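Side-chain contacts in peptidoglycan D,D-transpeptidase FtsI (Yersinia pestis, PDB 6SYN), which probably catalyses the D,D-transpeptidation that cross-links septal peptidoglycan during cell division, as a class B penicillin-binding protein: residues A[410-413]-A[414-418]; A[429-432]-A[433-436]; A[53-56]-A[57-60]. All blocks are in the same frame, centred on the assembly; numbering follows the deposited sequence. Where two conformers were deposited one is given.

Interaction 1 (A[410-413]-A[414-418])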
loop_
_atom_site.group_PDB
_atom_site.type_symbol
_atom_site.label_atom_id
_atom_site.label_comp_id
_atom_site.label_asym_id
_atom_site.label_seq_id
_atom_site.Cartn_x
_atom_site.Cartn_y
_atom_site.Cartn_z
ATOM N N ARG A 410 17.449 16.481 9.855
ATOM C CA ARG A 410 17.326 16.020 11.265
ATOM C C ARG A 410 16.545 17.069 12.058
ATOM O O ARG A 410 15.667 16.668 12.851
ATOM C CB ARG A 410 18.705 15.747 11.876
ATOM C CG ARG A 410 18.666 15.314 13.337
ATOM C CD ARG A 410 19.957 14.683 13.832
ATOM N NE ARG A 410 20.028 13.269 13.464
ATOM C CZ ARG A 410 21.002 12.686 12.761
ATOM N NH1 ARG A 410 22.049 13.380 12.338
ATOM N NH2 ARG A 410 20.925 11.392 12.489
ATOM N N THR A 411 16.835 18.353 11.822
ATOM C CA THR A 411 16.112 19.514 12.407
ATOM C C THR A 411 14.623 19.413 12.065
ATOM O O THR A 411 13.804 19.655 12.968
ATOM C CB THR A 411 16.712 20.849 11.940
ATOM O OG1 THR A 411 17.936 21.053 12.647
ATOM C CG2 THR A 411 15.812 22.037 12.196
ATOM N N VAL A 412 14.286 19.080 10.816
ATOM C CA VAL A 412 12.871 18.989 10.343
ATOM C C VAL A 412 12.244 17.696 10.873
ATOM O O VAL A 412 11.053 17.730 11.239
ATOM C CB VAL A 412 12.763 19.093 8.810
ATOM C CG1 VAL A 412 11.341 18.858 8.323
ATOM C CG2 VAL A 412 13.272 20.438 8.319
ATOM N N VAL A 413 13.000 16.599 10.923
ATOM C CA VAL A 413 12.525 15.355 11.590
ATOM C C VAL A 413 12.199 15.720 13.044
ATOM O O VAL A 413 11.098 15.358 13.502
ATOM C CB VAL A 413 13.530 14.191 11.474
ATOM C CG1 VAL A 413 13.107 12.997 12.316
ATOM C CG2 VAL A 413 13.720 13.753 10.028
ATOM N N HIS A 414 13.082 16.453 13.736
ATOM C CA HIS A 414 12.852 16.865 15.149
ATOM C C HIS A 414 11.577 17.716 15.241
ATOM O O HIS A 414 10.806 17.491 16.189
ATOM C CB HIS A 414 14.060 17.575 15.779
ATOM C CG HIS A 414 13.778 17.995 17.185
ATOM N ND1 HIS A 414 13.349 19.270 17.506
ATOM C CD2 HIS A 414 13.784 17.300 18.345
ATOM C CE1 HIS A 414 13.135 19.352 18.806
ATOM N NE2 HIS A 414 13.393 18.159 19.343
ATOM N N MET A 415 11.362 18.641 14.294
ATOM C CA MET A 415 10.109 19.444 14.167
ATOM C C MET A 415 8.890 18.516 14.052
ATOM O O MET A 415 7.837 18.841 14.643
ATOM C CB MET A 415 10.140 20.352 12.934
ATOM C CG MET A 415 10.867 21.657 13.158
ATOM S SD MET A 415 11.102 22.542 11.604
ATOM C CE MET A 415 12.161 23.879 12.155
ATOM N N MET A 416 9.024 17.406 13.322
ATOM C CA MET A 416 7.899 16.475 13.023
ATOM C C MET A 416 7.484 15.695 14.282
ATOM O O MET A 416 6.385 15.106 14.249
ATOM C CB MET A 416 8.275 15.510 11.893
ATOM C CG MET A 416 8.209 16.156 10.523
ATOM S SD MET A 416 9.286 15.347 9.319
ATOM C CE MET A 416 8.386 13.829 9.011
ATOM N N GLU A 417 8.300 15.710 15.348
ATOM C CA GLU A 417 7.990 15.064 16.658
ATOM C C GLU A 417 6.804 15.770 17.316
ATOM O O GLU A 417 6.097 15.141 18.124
ATOM C CB GLU A 417 9.186 15.133 17.603
ATOM C CG GLU A 417 10.379 14.349 17.099
ATOM C CD GLU A 417 11.321 13.848 18.174
ATOM O OE1 GLU A 417 12.535 13.978 17.983
ATOM O OE2 GLU A 417 10.833 13.323 19.188
ATOM N N SER A 418 6.634 17.044 16.973
ATOM C CA SER A 418 5.596 17.972 17.483
ATOM C C SER A 418 4.186 17.476 17.132
ATOM O O SER A 418 3.241 17.838 17.858
ATOM C CB SER A 418 5.841 19.341 16.913
ATOM O OG SER A 418 5.085 20.318 17.602
#
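H414 meets R410 and T411 on the preceding turn of helix 406-416. H414 N donates to R410 O over 2.7 Å with an N-H...O angle of 157°, and its CB lies against the carbonyl oxygens of R410 and T411, while the imidazole leads away from the earlier turn. At M415 the i to i+4 pattern continues, M415 N reaching T411 O at 3.0 Å. The M415 chain starts with CG opposite the carbonyl carbon (chi1 -83°) and then runs extended, which lays it alongside T411 with both side chains pointing the same way; the thioether methyl CE comes to 4.1 Å from T411 CG2. M415 SD also passes 4.5 Å from V412 CG2. The hydroxyl of T411 is engaged elsewhere, by E270 and by P407 O. M416 N is bonded to V412 O at 2.9 Å and, weakly, to V413 O. With M416 CG again opposite its carbonyl carbon (chi1 -77°) and chi2 extended, SD comes to 4.2 Å from V412 CG1; the bend at chi3 turns only CE. At E417 the bond of N to V413 O is weak and long at 3.4 Å, and the carboxylate turns to a salt bridge with R435. Neighbouring helices cover the apolar side chains: 297-303 at M415, 255-264 at V412 and 370-381 at M416. The chemistry is thus that of an amphipathic helix: sulfur and methyl groups meet by dispersion on the buried side, R410, paired with E406, and H414 are exposed, and between 410-413 and 414-418 the hydrogen bonds are main-chain ones.

Interaction 2 (A[429-432]-A[433-436])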
loop_
_atom_site.group_PDB
_atom_site.type_symbol
_atom_site.label_atom_id
_atom_site.label_comp_id
_atom_site.label_asym_id
_atom_site.label_seq_id
_atom_site.Cartn_x
_atom_site.Cartn_y
_atom_site.Cartn_z
ATOM N N ALA A 429 -1.386 8.785 17.181
ATOM C CA ALA A 429 -0.315 7.902 16.656
ATOM C C ALA A 429 0.813 7.715 17.680
ATOM O O ALA A 429 1.713 6.913 17.396
ATOM C CB ALA A 429 0.233 8.473 15.376
ATOM N N ALA A 430 0.786 8.426 18.815
ATOM C CA ALA A 430 1.852 8.377 19.845
ATOM C C ALA A 430 2.028 6.932 20.318
ATOM O O ALA A 430 1.003 6.255 20.537
ATOM C CB ALA A 430 1.536 9.294 21.002
ATOM N N ILE A 431 3.286 6.502 20.452
ATOM C CA ILE A 431 3.689 5.130 20.871
ATOM C C ILE A 431 4.369 5.232 22.232
ATOM O O ILE A 431 5.298 6.046 22.357
ATOM C CB ILE A 431 4.630 4.499 19.829
ATOM C CG1 ILE A 431 4.055 4.633 18.419
ATOM C CG2 ILE A 431 4.961 3.057 20.197
ATOM C CD1 ILE A 431 4.533 3.586 17.458
ATOM N N LYS A 432 3.941 4.413 23.190
ATOM C CA LYS A 432 4.444 4.449 24.584
ATOM C C LYS A 432 5.914 4.009 24.590
ATOM O O LYS A 432 6.200 2.866 24.170
ATOM C CB LYS A 432 3.580 3.566 25.494
ATOM C CG LYS A 432 2.130 4.008 25.670
ATOM C CD LYS A 432 1.958 5.337 26.385
ATOM C CE LYS A 432 0.507 5.715 26.609
ATOM N NZ LYS A 432 -0.088 5.014 27.772
ATOM N N GLY A 433 6.807 4.907 25.021
ATOM C CA GLY A 433 8.234 4.623 25.263
ATOM C C GLY A 433 9.100 4.901 24.047
ATOM O O GLY A 433 10.295 4.547 24.094
ATOM N N TYR A 434 8.534 5.511 23.002
ATOM C CA TYR A 434 9.232 5.833 21.729
ATOM C C TYR A 434 8.877 7.255 21.290
ATOM O O TYR A 434 7.723 7.688 21.510
ATOM C CB TYR A 434 8.839 4.862 20.614
ATOM C CG TYR A 434 9.317 3.440 20.777
ATOM C CD1 TYR A 434 10.567 3.044 20.333
ATOM C CD2 TYR A 434 8.498 2.474 21.343
ATOM C CE1 TYR A 434 10.997 1.733 20.460
ATOM C CE2 TYR A 434 8.914 1.159 21.483
ATOM C CZ TYR A 434 10.169 0.785 21.039
ATOM O OH TYR A 434 10.578 -0.510 21.173
ATOM N N ARG A 435 9.848 7.936 20.676
ATOM C CA ARG A 435 9.690 9.238 19.979
ATOM C C ARG A 435 9.447 8.967 18.494
ATOM O O ARG A 435 10.134 8.078 17.938
ATOM C CB ARG A 435 10.957 10.087 20.115
ATOM C CG ARG A 435 11.453 10.281 21.541
ATOM C CD ARG A 435 12.918 10.679 21.557
ATOM N NE ARG A 435 13.208 11.826 20.706
ATOM C CZ ARG A 435 14.428 12.213 20.331
ATOM N NH1 ARG A 435 15.500 11.541 20.724
ATOM N NH2 ARG A 435 14.574 13.277 19.559
ATOM N N ILE A 436 8.524 9.705 17.869
ATOM C CA ILE A 436 8.140 9.500 16.442
ATOM C C ILE A 436 8.083 10.850 15.720
ATOM O O ILE A 436 7.722 11.854 16.352
ATOM C CB ILE A 436 6.814 8.716 16.298
ATOM C CG1 ILE A 436 5.587 9.521 16.734
ATOM C CG2 ILE A 436 6.889 7.380 17.023
ATOM C CD1 ILE A 436 4.277 8.817 16.463
HETATM O O HOH W 1 5.132 8.431 20.074
#
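I431 has its CG1 opposite its own carbonyl carbon (chi1 -49°) and its CG2 opposite its backbone N, while Y434 CG likewise stands opposite the Y434 carbonyl carbon (chi1 -68°). These settings bring the two side chains together obliquely beside a type II beta turn that runs from I431 to Y434, in the loop between helix 406-416 and strand 437-446. The methyl CG2 of I431 touches Y434 CD2 at 3.8 Å. K432 O lies near the same ring carbon, at 3.7 Å. G433 occupies the third position of the turn with a positive phi of 92°, the conformation expected there in type II, and one that favours glycine. The bond closing the turn, Y434 N to I431 O, is weak, its length being 3.3 Å. The outer phenol oxygen of Y434 is held by I508 O, and the ring packs on L503 and R504, as I431 does on M499, so the apolar side of the turn faces the C-terminal helix 492-505 and the chain beyond it. Further from the turn, I431 and I436 cross at about a right angle. I436 was modelled in two conformers, so its contacts are doubtful; in one conformer I431 CG1 lies 4.2 Å from I436 CG2. A firmer second link between the two arms is a water molecule, which accepts from I431 N at 2.7 Å and donates to Y434 O at 3.1 Å.

Interaction 3 (A[53-56]-A[57-60])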
loop_
_atom_site.group_PDB
_atom_site.type_symbol
_atom_site.label_atom_id
_atom_site.label_comp_id
_atom_site.label_asym_id
_atom_site.label_seq_id
_atom_site.Cartn_x
_atom_site.Cartn_y
_atom_site.Cartn_z
ATOM N N THR A 53 -29.696 -38.671 -9.791
ATOM C CA THR A 53 -29.413 -38.633 -8.330
ATOM C C THR A 53 -27.900 -38.593 -8.065
ATOM O O THR A 53 -27.513 -38.228 -6.939
ATOM C CB THR A 53 -30.060 -39.844 -7.642
ATOM O OG1 THR A 53 -29.686 -41.007 -8.379
ATOM C CG2 THR A 53 -31.569 -39.772 -7.576
ATOM N N ARG A 54 -27.079 -38.969 -9.050
ATOM C CA ARG A 54 -25.595 -38.942 -8.950
ATOM C C ARG A 54 -25.096 -37.496 -8.793
ATOM O O ARG A 54 -24.048 -37.309 -8.145
ATOM C CB ARG A 54 -24.978 -39.611 -10.182
ATOM C CG ARG A 54 -25.197 -41.117 -10.247
ATOM C CD ARG A 54 -25.549 -41.599 -11.643
ATOM N NE ARG A 54 -24.399 -41.642 -12.535
ATOM C CZ ARG A 54 -24.415 -41.348 -13.834
ATOM N NH1 ARG A 54 -23.294 -41.433 -14.535
ATOM N NH2 ARG A 54 -25.532 -40.960 -14.433
ATOM N N TRP A 55 -25.805 -36.517 -9.372
ATOM C CA TRP A 55 -25.477 -35.066 -9.294
ATOM C C TRP A 55 -25.573 -34.585 -7.843
ATOM O O TRP A 55 -24.702 -33.807 -7.417
ATOM C CB TRP A 55 -26.385 -34.233 -10.211
ATOM C CG TRP A 55 -26.147 -34.454 -11.673
ATOM C CD1 TRP A 55 -27.040 -34.949 -12.578
ATOM C CD2 TRP A 55 -24.932 -34.207 -12.408
ATOM N NE1 TRP A 55 -26.472 -35.017 -13.822
ATOM C CE2 TRP A 55 -25.179 -34.577 -13.749
ATOM C CE3 TRP A 55 -23.665 -33.715 -12.071
ATOM C CZ2 TRP A 55 -24.210 -34.463 -14.746
ATOM C CZ3 TRP A 55 -22.706 -33.608 -13.058
ATOM C CH2 TRP A 55 -22.979 -33.970 -14.377
ATOM N N LYS A 56 -26.606 -35.014 -7.119
ATOM C CA LYS A 56 -26.811 -34.643 -5.693
ATOM C C LYS A 56 -25.730 -35.340 -4.861
ATOM O O LYS A 56 -25.294 -34.762 -3.851
ATOM C CB LYS A 56 -28.236 -34.987 -5.249
ATOM C CG LYS A 56 -28.597 -34.604 -3.816
ATOM C CD LYS A 56 -28.713 -33.113 -3.558
ATOM C CE LYS A 56 -29.316 -32.791 -2.204
ATOM N NZ LYS A 56 -28.410 -33.156 -1.086
ATOM N N ALA A 57 -25.306 -36.529 -5.293
ATOM C CA ALA A 57 -24.247 -37.329 -4.639
ATOM C C ALA A 57 -22.915 -36.574 -4.739
ATOM O O ALA A 57 -22.156 -36.585 -3.757
ATOM C CB ALA A 57 -24.179 -38.698 -5.270
ATOM N N LEU A 58 -22.663 -35.937 -5.886
ATOM C CA LEU A 58 -21.478 -35.078 -6.152
ATOM C C LEU A 58 -21.556 -33.839 -5.254
ATOM O O LEU A 58 -20.589 -33.582 -4.518
ATOM C CB LEU A 58 -21.472 -34.705 -7.639
ATOM C CG LEU A 58 -20.461 -33.651 -8.087
ATOM C CD1 LEU A 58 -19.033 -34.113 -7.851
ATOM C CD2 LEU A 58 -20.667 -33.316 -9.557
ATOM N N SER A 59 -22.672 -33.110 -5.312
ATOM C CA SER A 59 -22.911 -31.887 -4.503
ATOM C C SER A 59 -22.540 -32.170 -3.042
ATOM O O SER A 59 -21.652 -31.465 -2.520
ATOM C CB SER A 59 -24.328 -31.394 -4.635
ATOM O OG SER A 59 -24.725 -30.675 -3.473
ATOM N N ASP A 60 -23.170 -33.184 -2.435
ATOM C CA ASP A 60 -23.010 -33.551 -0.999
ATOM C C ASP A 60 -21.551 -33.930 -0.716
ATOM O O ASP A 60 -21.042 -33.551 0.357
ATOM C CB ASP A 60 -23.941 -34.699 -0.594
ATOM C CG ASP A 60 -25.429 -34.369 -0.648
ATOM O OD1 ASP A 60 -25.795 -33.217 -0.321
ATOM O OD2 ASP A 60 -26.215 -35.270 -1.015
#
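W55 and L58 lie side by side on helix 54-62, pointing the same way, and the leucine methyl comes to the indole at its rim: L58 CD2 is near the ring plane, 3.9 Å from W55 CE3. Two torsions place it there: L58 CG stands opposite its backbone N (chi1 171°), and chi2 of 62° leaves CD2 as the branch extended away from CA, to the benzo edge. Both residues pack on I104 of strand 104-113, and L58 also on L69 of helix 66-74 and I96 of helix 90-97, joining these elements.

K56 and D60, by contrast, cross obliquely on the exposed side. The lysine chain bends at chi2 and again at chi4, curling forward so that NZ stands before the carboxylate. K56 NZ donates at 2.7 Å to the syn lone pair of D60 OD1, and more weakly to D60 OD2 at 3.0 Å, a two-pronged salt bridge. Beneath it the helix is regular, with D60 N to K56 O at 3.0 Å and an N-H...O angle of 170°.

This exposed i to i+4 salt bridge may modestly favour the turn, although both residues touch a crystal neighbour that could influence their pose; the apolar W55-L58 pair belongs to the buried side.

Interactions 1 and 2 belong to the transpeptidase domain and touch, although their centres are 14 Å apart. Their main tie is a salt bridge, E417 OE1 to R435 NH2 at 2.7 Å, which connects the 3-10 segment 417-418 with R435, the residue after the 431-434 turn; E417 CG also packs on I436 O at 3.7 Å. Neither contact reaches the bound ring-opened beta-lactam CB9: the side chains of M416 and A429 are each about 12 Å from it. Interaction 3 lies far away in the part of the chain assigned to the dimerisation domain, its centre 67 Å from that of interaction 1 and 59 Å from that of interaction 2.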